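PDB 1ZPU: iron transport multicopper oxidase FET3 from Saccharomyces cerevisiae, which oxidises ferrous to ferric iron at the cell surface, using four copper ions and reducing dioxygen to water, for high-affinity iron uptake. Local coordinates for residues I36-G41 with F120-D125; H62-N67 with F93-N98; I404-T409 with Y440-S445. One frame throughout, in Å; residues are numbered along the deposited sequence.

Contact 1 of 3, residues I36-G41 with F120-D125; sequences ITVNKG and FIIKDD
F120 packs its ring against I36 and V38, at the start of a parallel strand pairing that shows how one ladder of backbone bonds can serve two chemically different faces. Its CG is anti to the backbone N (chi1 -165°), which leans the ring towards the I36 and V38 side chains. I36 lies over one ring face, with its CD1 3.7 Å from F120 CD2, while V38 CG2 approaches obliquely. I121 makes two bonds of the ladder: its N donates to I36 O at 2.7 Å in an almost straight bond (174°), and its O receives V38 N at 2.9 Å. The I121 side chain turns to the opposite face, where its CG2 lies 3.8 Å from T37 CG2. I122 returns to the side of F120, setting its CG1 beside V38 CG2 at 3.9 Å and its CG2 against the backbone N of K40. K123 closes the ladder, giving its N to V38 O at 3.0 Å and taking K40 N on its O. Its chain, bent at chi2 and chi3, rests CD on T37 CG2 and ends beside the N39 amide. Were N39 replaced by an alanine, the K123 ammonium would probably lose that polar neighbour and its end be freer to swing. The pair forms one edge of a sheet in the first plastocyanin-like domain. I36, V38, F120 and I122 face inward, towards V44 and I46 of strand 43-49, whereas T37, N39, K123 and the glycan-touched I121 make a mixed outer face. Apolar packing on one side and mixed chemistry on the other are consistent with an amphipathic strand pair.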
loop_
_atom_site.group_PDB
_atom_site.type_symbol
_atom_site.label_atom_id
_atom_site.label_comp_id
_atom_site.label_asym_id
_atom_site.label_seq_id
_atom_site.Cartn_x
_atom_site.Cartn_y
_atom_site.Cartn_z
ATOM N N ILE A 36 8.957 -10.650 9.225
ATOM C CA ILE A 36 9.124 -10.302 10.639
ATOM C C ILE A 36 7.884 -10.688 11.435
ATOM O O ILE A 36 6.760 -10.414 11.015
ATOM C CB ILE A 36 9.382 -8.796 10.826
ATOM C CG1 ILE A 36 10.641 -8.365 10.077
ATOM C CG2 ILE A 36 9.547 -8.474 12.293
ATOM C CD1 ILE A 36 10.719 -6.861 9.839
ATOM N N THR A 37 8.096 -11.320 12.585
ATOM C CA THR A 37 7.006 -11.600 13.509
ATOM C C THR A 37 7.395 -11.092 14.893
ATOM O O THR A 37 8.406 -11.517 15.457
ATOM C CB THR A 37 6.649 -13.104 13.513
ATOM O OG1 THR A 37 6.354 -13.523 12.175
ATOM C CG2 THR A 37 5.435 -13.379 14.373
ATOM N N VAL A 38 6.609 -10.154 15.417
ATOM C CA VAL A 38 6.874 -9.595 16.747
ATOM C C VAL A 38 5.615 -9.625 17.621
ATOM O O VAL A 38 4.518 -9.935 17.132
ATOM C CB VAL A 38 7.456 -8.157 16.678
ATOM C CG1 VAL A 38 8.702 -8.128 15.820
ATOM C CG2 VAL A 38 6.426 -7.179 16.139
ATOM N N ASN A 39 5.784 -9.313 18.906
ATOM C CA ASN A 39 4.673 -9.185 19.830
ATOM C C ASN A 39 4.286 -7.729 20.050
ATOM O O ASN A 39 5.123 -6.832 19.929
ATOM C CB ASN A 39 5.038 -9.810 21.168
ATOM C CG ASN A 39 4.763 -11.296 21.210
ATOM O OD1 ASN A 39 3.608 -11.730 21.232
ATOM N ND2 ASN A 39 5.825 -12.090 21.238
ATOM N N LYS A 40 3.017 -7.499 20.382
ATOM C CA LYS A 40 2.529 -6.171 20.725
ATOM C C LYS A 40 3.532 -5.476 21.643
ATOM O O LYS A 40 3.964 -6.035 22.655
ATOM C CB LYS A 40 1.160 -6.283 21.409
ATOM C CG LYS A 40 0.456 -4.952 21.719
ATOM C CD LYS A 40 -0.078 -4.289 20.439
ATOM C CE LYS A 40 -1.121 -3.192 20.729
ATOM N NZ LYS A 40 -2.233 -3.602 21.658
ATOM N N GLY A 41 3.920 -4.262 21.268
ATOM C CA GLY A 41 4.809 -3.456 22.092
ATOM C C GLY A 41 6.292 -3.779 22.004
ATOM O O GLY A 41 7.083 -3.216 22.753
ATOM N N PHE A 120 5.007 -8.529 7.755
ATOM C CA PHE A 120 5.264 -8.038 9.098
ATOM C C PHE A 120 4.057 -8.406 9.950
ATOM O O PHE A 120 2.992 -7.793 9.811
ATOM C CB PHE A 120 5.447 -6.522 9.058
ATOM C CG PHE A 120 6.053 -5.945 10.306
ATOM C CD1 PHE A 120 5.344 -5.934 11.508
ATOM C CD2 PHE A 120 7.333 -5.376 10.266
ATOM C CE1 PHE A 120 5.915 -5.397 12.660
ATOM C CE2 PHE A 120 7.915 -4.832 11.415
ATOM C CZ PHE A 120 7.209 -4.836 12.612
ATOM N N ILE A 121 4.219 -9.406 10.811
ATOM C CA ILE A 121 3.117 -9.898 11.629
ATOM C C ILE A 121 3.285 -9.511 13.077
ATOM O O ILE A 121 4.347 -9.757 13.678
ATOM C CB ILE A 121 2.942 -11.443 11.509
ATOM C CG1 ILE A 121 2.013 -11.774 10.359
ATOM C CG2 ILE A 121 2.327 -12.033 12.749
ATOM C CD1 ILE A 121 2.706 -11.866 9.048
ATOM N N ILE A 122 2.239 -8.911 13.640
ATOM C CA ILE A 122 2.209 -8.618 15.072
ATOM C C ILE A 122 1.128 -9.455 15.746
ATOM O O ILE A 122 -0.048 -9.360 15.384
ATOM C CB ILE A 122 1.960 -7.116 15.345
ATOM C CG1 ILE A 122 2.955 -6.258 14.564
ATOM C CG2 ILE A 122 2.053 -6.824 16.835
ATOM C CD1 ILE A 122 2.520 -4.828 14.407
ATOM N N LYS A 123 1.521 -10.277 16.715
ATOM C CA LYS A 123 0.538 -11.089 17.443
ATOM C C LYS A 123 -0.019 -10.360 18.651
ATOM O O LYS A 123 0.685 -9.550 19.277
ATOM C CB LYS A 123 1.117 -12.420 17.926
ATOM C CG LYS A 123 1.785 -13.266 16.862
ATOM C CD LYS A 123 3.300 -13.136 16.960
ATOM C CE LYS A 123 3.858 -13.782 18.238
ATOM N NZ LYS A 123 5.242 -13.289 18.525
ATOM N N ASP A 124 -1.273 -10.665 18.989
ATOM C CA ASP A 124 -1.819 -10.247 20.293
ATOM C C ASP A 124 -2.519 -11.382 21.017
ATOM O O ASP A 124 -3.168 -12.243 20.404
ATOM C CB ASP A 124 -2.734 -9.006 20.202
ATOM C CG ASP A 124 -4.187 -9.345 19.811
ATOM O OD1 ASP A 124 -4.417 -9.985 18.747
ATOM O OD2 ASP A 124 -5.092 -8.946 20.589
ATOM N N ASP A 125 -2.386 -11.360 22.333
ATOM C CA ASP A 125 -2.985 -12.372 23.190
ATOM C C ASP A 125 -4.519 -12.361 23.205
ATOM O O ASP A 125 -5.147 -13.343 23.615
ATOM C CB ASP A 125 -2.416 -12.246 24.612
ATOM C CG ASP A 125 -1.102 -13.020 24.787
ATOM O OD1 ASP A 125 -0.248 -13.002 23.853
ATOM O OD2 ASP A 125 -0.935 -13.659 25.861
#

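Contact 2 of 3, residues H62-N67 with F93-N98; sequences HGLFQN and FTVDYN. With CU1 (copper (I) ion), chain B; NAG (2-acetamido-2-deoxy-beta-D-glucopyranose), chain C.
N98 and F65 illustrate how one asparagine can hold both the backbone and the ring of its partner. With chi1 at -65°, N98 CG stands opposite the carbonyl carbon, placing OD1 2.9 Å from F65 N; this hydrogen bond reaches the oxygen tilted from the carbonyl plane. The other end of the amide, ND2, sits 3.4 Å above the F65 ring, over its centre, with amide and ring planes 54° apart. Y102 OH pairs with that same ND2 and helps to fix the amide's rotation. F65 CD2 also rests on Y97 CB, at 3.8 Å.

Residues 62-67 leave the strand that carries the H60-F61-H62 segment of a His-X-His copper motif in the first plastocyanin-like domain. H62 binds a type 3 copper through ND1 at 1.9 Å, together with H105 and H464, and its NE2 is hydrogen-bonded by D437 and T438 of the third such domain.

Deeper in the contact, F93 CG lies between its backbone N and carbonyl carbon (chi1 62°), bringing the ring towards the loop. L64 crosses it at about a right angle, its CD2 meeting the ring obliquely and also touching V95 CG2 at 4.0 Å. Q66, bent at chi2, folds over the F93 face so that NE2 lies 3.9 Å above the centre of the ring. At the outer end the glycosylated N67 passes over Y97: its ND2, bonded to the sugar C1, stands 3.8 Å above the middle of that ring. The Y97 hydroxyl reaches on beyond the asparagine, its OH hydrogen-bonded to O6 of the N-acetylglucosamine at 2.8 Å.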
loop_
_atom_site.group_PDB
_atom_site.type_symbol
_atom_site.label_atom_id
_atom_site.label_comp_id
_atom_site.label_asym_id
_atom_site.label_seq_id
_atom_site.Cartn_x
_atom_site.Cartn_y
_atom_site.Cartn_z
ATOM N N HIS A 62 4.102 -0.938 6.120
ATOM C CA HIS A 62 2.749 -0.610 5.707
ATOM C C HIS A 62 1.743 -0.888 6.794
ATOM O O HIS A 62 1.549 -2.040 7.194
ATOM C CB HIS A 62 2.374 -1.424 4.473
ATOM C CG HIS A 62 1.057 -1.037 3.884
ATOM N ND1 HIS A 62 0.940 -0.487 2.628
ATOM C CD2 HIS A 62 -0.200 -1.105 4.388
ATOM C CE1 HIS A 62 -0.333 -0.238 2.382
ATOM N NE2 HIS A 62 -1.045 -0.597 3.434
ATOM N N GLY A 63 1.079 0.167 7.252
ATOM C CA GLY A 63 -0.044 0.008 8.169
ATOM C C GLY A 63 0.300 0.424 9.578
ATOM O O GLY A 63 -0.580 0.765 10.361
ATOM N N LEU A 64 1.586 0.401 9.897
ATOM C CA LEU A 64 2.068 0.784 11.205
ATOM C C LEU A 64 1.878 2.282 11.410
ATOM O O LEU A 64 2.144 3.078 10.515
ATOM C CB LEU A 64 3.528 0.369 11.330
ATOM C CG LEU A 64 3.844 -1.046 11.843
ATOM C CD1 LEU A 64 3.011 -2.169 11.245
ATOM C CD2 LEU A 64 5.320 -1.344 11.690
ATOM N N PHE A 65 1.386 2.665 12.581
ATOM C CA PHE A 65 0.966 4.048 12.814
ATOM C C PHE A 65 2.120 5.000 13.098
ATOM O O PHE A 65 1.964 6.216 12.995
ATOM C CB PHE A 65 -0.065 4.120 13.942
ATOM C CG PHE A 65 -1.380 3.443 13.617
ATOM C CD1 PHE A 65 -1.854 3.386 12.303
ATOM C CD2 PHE A 65 -2.151 2.881 14.626
ATOM C CE1 PHE A 65 -3.051 2.763 12.005
ATOM C CE2 PHE A 65 -3.351 2.263 14.330
ATOM C CZ PHE A 65 -3.805 2.209 13.024
ATOM N N GLN A 66 3.270 4.437 13.468
ATOM C CA GLN A 66 4.486 5.200 13.744
ATOM C C GLN A 66 4.222 6.379 14.689
ATOM O O GLN A 66 4.801 7.455 14.546
ATOM C CB GLN A 66 5.156 5.649 12.429
ATOM C CG GLN A 66 5.534 4.510 11.443
ATOM C CD GLN A 66 6.587 3.532 11.994
ATOM O OE1 GLN A 66 7.233 3.784 13.025
ATOM N NE2 GLN A 66 6.765 2.413 11.299
ATOM N N ASN A 67 3.343 6.147 15.662
ATOM C CA ASN A 67 2.900 7.163 16.619
ATOM C C ASN A 67 4.078 7.686 17.417
ATOM O O ASN A 67 4.689 6.943 18.172
ATOM C CB ASN A 67 1.849 6.555 17.552
ATOM C CG ASN A 67 0.932 7.588 18.171
ATOM O OD1 ASN A 67 1.361 8.678 18.542
ATOM N ND2 ASN A 67 -0.340 7.229 18.313
ATOM N N PHE A 93 11.799 1.628 15.897
ATOM C CA PHE A 93 10.430 1.955 16.285
ATOM C C PHE A 93 9.796 0.868 17.131
ATOM O O PHE A 93 10.201 -0.288 17.076
ATOM C CB PHE A 93 9.565 2.244 15.053
ATOM C CG PHE A 93 9.421 1.077 14.112
ATOM C CD1 PHE A 93 8.339 0.212 14.211
ATOM C CD2 PHE A 93 10.349 0.856 13.108
ATOM C CE1 PHE A 93 8.192 -0.868 13.330
ATOM C CE2 PHE A 93 10.207 -0.224 12.228
ATOM C CZ PHE A 93 9.128 -1.084 12.339
ATOM N N THR A 94 8.799 1.254 17.916
ATOM C CA THR A 94 8.030 0.309 18.714
ATOM C C THR A 94 6.714 0.046 18.014
ATOM O O THR A 94 6.388 0.696 17.016
ATOM C CB THR A 94 7.731 0.846 20.103
ATOM O OG1 THR A 94 8.366 2.116 20.261
ATOM C CG2 THR A 94 8.244 -0.103 21.159
ATOM N N VAL A 95 5.960 -0.909 18.538
ATOM C CA VAL A 95 4.727 -1.333 17.900
ATOM C C VAL A 95 3.598 -1.383 18.950
ATOM O O VAL A 95 3.054 -2.436 19.283
ATOM C CB VAL A 95 5.011 -2.626 17.102
ATOM C CG1 VAL A 95 4.011 -3.713 17.377
ATOM C CG2 VAL A 95 5.098 -2.294 15.620
ATOM N N ASP A 96 3.269 -0.210 19.485
ATOM C CA ASP A 96 2.331 -0.114 20.596
ATOM C C ASP A 96 0.876 0.011 20.163
ATOM O O ASP A 96 -0.027 -0.212 20.968
ATOM C CB ASP A 96 2.717 1.042 21.503
ATOM C CG ASP A 96 3.993 0.762 22.283
ATOM O OD1 ASP A 96 3.941 0.020 23.303
ATOM O OD2 ASP A 96 5.050 1.295 21.870
ATOM N N TYR A 97 0.647 0.351 18.897
ATOM C CA TYR A 97 -0.694 0.720 18.456
ATOM C C TYR A 97 -1.230 -0.149 17.328
ATOM O O TYR A 97 -2.344 0.076 16.845
ATOM C CB TYR A 97 -0.726 2.200 18.074
ATOM C CG TYR A 97 -0.314 3.124 19.202
ATOM C CD1 TYR A 97 1.005 3.564 19.320
ATOM C CD2 TYR A 97 -1.245 3.559 20.159
ATOM C CE1 TYR A 97 1.392 4.420 20.364
ATOM C CE2 TYR A 97 -0.869 4.420 21.205
ATOM C CZ TYR A 97 0.450 4.843 21.297
ATOM O OH TYR A 97 0.833 5.681 22.309
ATOM N N ASN A 98 -0.445 -1.145 16.921
ATOM C CA ASN A 98 -0.862 -2.069 15.859
ATOM C C ASN A 98 -0.837 -3.539 16.255
ATOM O O ASN A 98 0.046 -3.991 16.982
ATOM C CB ASN A 98 -0.033 -1.857 14.594
ATOM C CG ASN A 98 -0.258 -0.506 13.991
ATOM O OD1 ASN A 98 0.468 0.444 14.282
ATOM N ND2 ASN A 98 -1.294 -0.394 13.181
HETATM CU CU CU1 B . 2.322 -0.024 1.336
HETATM C C1 NAG C . -1.100 8.128 19.154
HETATM C C2 NAG C . -2.465 7.491 18.892
HETATM C C3 NAG C . -3.568 8.119 19.740
HETATM C C4 NAG C . -3.160 8.164 21.218
HETATM C C5 NAG C . -1.737 8.740 21.350
HETATM C C6 NAG C . -1.243 8.725 22.790
HETATM C C7 NAG C . -2.896 6.408 16.750
HETATM C C8 NAG C . -3.086 6.598 15.273
HETATM N N2 NAG C . -2.817 7.531 17.482
HETATM O O3 NAG C . -4.730 7.338 19.591
HETATM O O4 NAG C . -4.117 8.864 22.005
HETATM O O5 NAG C . -0.823 8.006 20.541
HETATM O O6 NAG C . -1.176 7.391 23.241
HETATM O O7 NAG C . -2.822 5.262 17.220
#

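Contact 3 of 3, residues I404-T409 with Y440-S445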
loop_
_atom_site.group_PDB
_atom_site.type_symbol
_atom_site.label_atom_id
_atom_site.label_comp_id
_atom_site.label_asym_id
_atom_site.label_seq_id
_atom_site.Cartn_x
_atom_site.Cartn_y
_atom_site.Cartn_z
ATOM N N ILE A 404 -16.997 5.439 4.976
ATOM C CA ILE A 404 -18.409 5.792 5.174
ATOM C C ILE A 404 -19.244 5.806 3.882
ATOM O O ILE A 404 -20.469 5.652 3.929
ATOM C CB ILE A 404 -18.576 7.103 5.967
ATOM C CG1 ILE A 404 -18.110 8.295 5.143
ATOM C CG2 ILE A 404 -17.803 7.033 7.279
ATOM C CD1 ILE A 404 -18.667 9.583 5.631
ATOM N N GLN A 405 -18.582 6.000 2.741
ATOM C CA GLN A 405 -19.201 5.784 1.421
ATOM C C GLN A 405 -18.182 5.307 0.400
ATOM O O GLN A 405 -17.055 5.797 0.358
ATOM C CB GLN A 405 -19.915 7.037 0.885
ATOM C CG GLN A 405 -20.383 6.878 -0.573
ATOM C CD GLN A 405 -21.435 7.886 -1.012
ATOM O OE1 GLN A 405 -22.498 8.018 -0.392
ATOM N NE2 GLN A 405 -21.156 8.580 -2.109
ATOM N N ARG A 406 -18.591 4.338 -0.412
ATOM C CA ARG A 406 -17.820 3.902 -1.557
ATOM C C ARG A 406 -18.782 3.491 -2.666
ATOM O O ARG A 406 -19.243 2.347 -2.714
ATOM C CB ARG A 406 -16.911 2.738 -1.187
ATOM C CG ARG A 406 -16.066 2.290 -2.361
ATOM C CD ARG A 406 -16.145 0.806 -2.520
ATOM N NE ARG A 406 -14.868 0.233 -2.179
ATOM C CZ ARG A 406 -14.693 -0.920 -1.552
ATOM N NH1 ARG A 406 -15.740 -1.646 -1.177
ATOM N NH2 ARG A 406 -13.444 -1.336 -1.297
ATOM N N ASP A 407 -19.067 4.429 -3.563
ATOM C CA ASP A 407 -20.143 4.276 -4.543
ATOM C C ASP A 407 -19.878 3.137 -5.552
ATOM O O ASP A 407 -18.751 2.639 -5.656
ATOM C CB ASP A 407 -20.399 5.629 -5.233
ATOM C CG ASP A 407 -21.839 5.801 -5.708
ATOM O OD1 ASP A 407 -22.652 4.858 -5.609
ATOM O OD2 ASP A 407 -22.163 6.905 -6.200
ATOM N N ARG A 408 -20.928 2.733 -6.270
ATOM C CA ARG A 408 -20.901 1.637 -7.250
ATOM C C ARG A 408 -20.050 1.966 -8.473
ATOM O O ARG A 408 -19.654 3.114 -8.668
ATOM C CB ARG A 408 -22.324 1.320 -7.724
ATOM C CG ARG A 408 -22.945 2.391 -8.636
ATOM C CD ARG A 408 -24.352 2.029 -9.052
ATOM N NE ARG A 408 -24.992 3.043 -9.890
ATOM C CZ ARG A 408 -24.895 3.118 -11.219
ATOM N NH1 ARG A 408 -24.155 2.258 -11.899
ATOM N NH2 ARG A 408 -25.535 4.074 -11.880
ATOM N N THR A 409 -19.791 0.960 -9.307
ATOM C CA THR A 409 -19.101 1.188 -10.569
ATOM C C THR A 409 -19.989 1.952 -11.536
ATOM O O THR A 409 -21.174 1.649 -11.670
ATOM C CB THR A 409 -18.583 -0.129 -11.199
ATOM O OG1 THR A 409 -17.418 -0.567 -10.478
ATOM C CG2 THR A 409 -18.207 0.058 -12.673
ATOM N N TYR A 440 -10.275 0.775 -2.354
ATOM C CA TYR A 440 -10.407 1.094 -3.767
ATOM C C TYR A 440 -11.639 1.958 -4.084
ATOM O O TYR A 440 -12.705 1.763 -3.501
ATOM C CB TYR A 440 -10.409 -0.185 -4.630
ATOM C CG TYR A 440 -11.607 -1.128 -4.486
ATOM C CD1 TYR A 440 -12.814 -0.857 -5.122
ATOM C CD2 TYR A 440 -11.513 -2.302 -3.753
ATOM C CE1 TYR A 440 -13.907 -1.716 -5.008
ATOM C CE2 TYR A 440 -12.575 -3.169 -3.643
ATOM C CZ TYR A 440 -13.781 -2.873 -4.268
ATOM O OH TYR A 440 -14.866 -3.728 -4.171
ATOM N N VAL A 441 -11.472 2.919 -4.996
ATOM C CA VAL A 441 -12.597 3.513 -5.716
ATOM C C VAL A 441 -12.892 2.671 -6.930
ATOM O O VAL A 441 -11.967 2.187 -7.602
ATOM C CB VAL A 441 -12.301 4.886 -6.333
ATOM C CG1 VAL A 441 -13.244 5.941 -5.787
ATOM C CG2 VAL A 441 -10.828 5.254 -6.240
ATOM N N ARG A 442 -14.176 2.540 -7.240
ATOM C CA ARG A 442 -14.589 1.858 -8.444
ATOM C C ARG A 442 -14.439 2.799 -9.640
ATOM O O ARG A 442 -14.318 4.016 -9.465
ATOM C CB ARG A 442 -16.014 1.312 -8.286
ATOM C CG ARG A 442 -16.077 0.126 -7.327
ATOM C CD ARG A 442 -17.490 -0.355 -7.074
ATOM N NE ARG A 442 -17.515 -1.439 -6.090
ATOM C CZ ARG A 442 -18.009 -1.342 -4.855
ATOM N NH1 ARG A 442 -18.542 -0.210 -4.418
ATOM N NH2 ARG A 442 -17.969 -2.396 -4.049
ATOM N N PRO A 443 -14.395 2.236 -10.863
ATOM C CA PRO A 443 -14.331 3.057 -12.073
ATOM C C PRO A 443 -15.335 4.209 -12.090
ATOM O O PRO A 443 -16.543 4.000 -11.902
ATOM C CB PRO A 443 -14.655 2.053 -13.178
ATOM C CG PRO A 443 -14.076 0.793 -12.664
ATOM C CD PRO A 443 -14.372 0.799 -11.194
ATOM N N GLN A 444 -14.812 5.414 -12.298
ATOM C CA GLN A 444 -15.608 6.628 -12.451
ATOM C C GLN A 444 -16.513 6.915 -11.247
ATOM O O GLN A 444 -17.509 7.623 -11.364
ATOM C CB GLN A 444 -16.423 6.577 -13.746
ATOM C CG GLN A 444 -15.611 6.299 -15.011
ATOM C CD GLN A 444 -16.300 6.814 -16.277
ATOM O OE1 GLN A 444 -15.755 7.664 -16.987
ATOM N NE2 GLN A 444 -17.506 6.315 -16.550
ATOM N N SER A 445 -16.149 6.385 -10.085
ATOM C CA SER A 445 -16.991 6.509 -8.901
ATOM C C SER A 445 -16.378 7.410 -7.829
ATOM O O SER A 445 -15.584 8.292 -8.132
ATOM C CB SER A 445 -17.333 5.126 -8.345
ATOM O OG SER A 445 -18.518 5.192 -7.577
#
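An arginine-tyrosine stack and a second arginine join two strand ends, R406 meeting Y440 and R442 where strands 401-406 and 438-441, which belong to different sheets of the third plastocyanin-like domain, run out into loops. The R406 guanidinium lies flat over one face of the Y440 ring, planes 17° apart and centres 3.6 Å apart, a cation-pi stack. A chi1 of -178° points R406 CG away from the backbone N, and bends at chi2 and chi3 bring the group round to the ring. The same side chain is held through its NE, which donates to Y440 O at 3.0 Å, in the carbonyl plane and nearly in its own guanidinium plane. One residue thus grips both the backbone and the ring of the tyrosine.

R442, extended from CG to NE, crosses R406 at about a right angle and lays a face of its guanidinium against R406 CD. Its NH1 donates to D407 O at 3.1 Å, the acceptor lying in the guanidinium plane although the donor stands above the plane of the carbonyl. D298 forms salt bridges with both guanidinium groups and D299 with a further nitrogen of R406, so the carboxylates probably balance the charge and hold the groups in place. Farther along, T409 OG1 packs against the aliphatic part of R442, 3.4 Å from CD, while its methyl group leans towards P443. S445 OG donates to R408 O at 2.6 Å.

R442 to S445 form a type II beta turn, closed by S445 N to R442 O at 3.1 Å. Such loop packing bridges the two sheets of a cupredoxin beta sandwich, here in the domain that holds the type 1 copper, with the side chain of Y440 about 6 Å from that of the copper ligand H392.

Overall arrangement
From the N terminus, the chain first runs through 36-41, which contact 1 later pairs with 120-125, and the loop that contact 1 closes encloses the whole of contact 2, which shuts the shorter loop from 62-67 to 93-98. The two touch: G41 N lies 2.8 Å from V95 O, a probable hydrogen bond, and I122 packs on N98. Together they tie an edge of the first plastocyanin-like domain to the loop that follows its copper-binding strand 60-62. Contact 3 follows in series, with no crossing, in the third domain, its centre about 33 Å from that of contact 1 and about 29 Å from that of contact 2. The trinuclear copper site lies between the first and third domains.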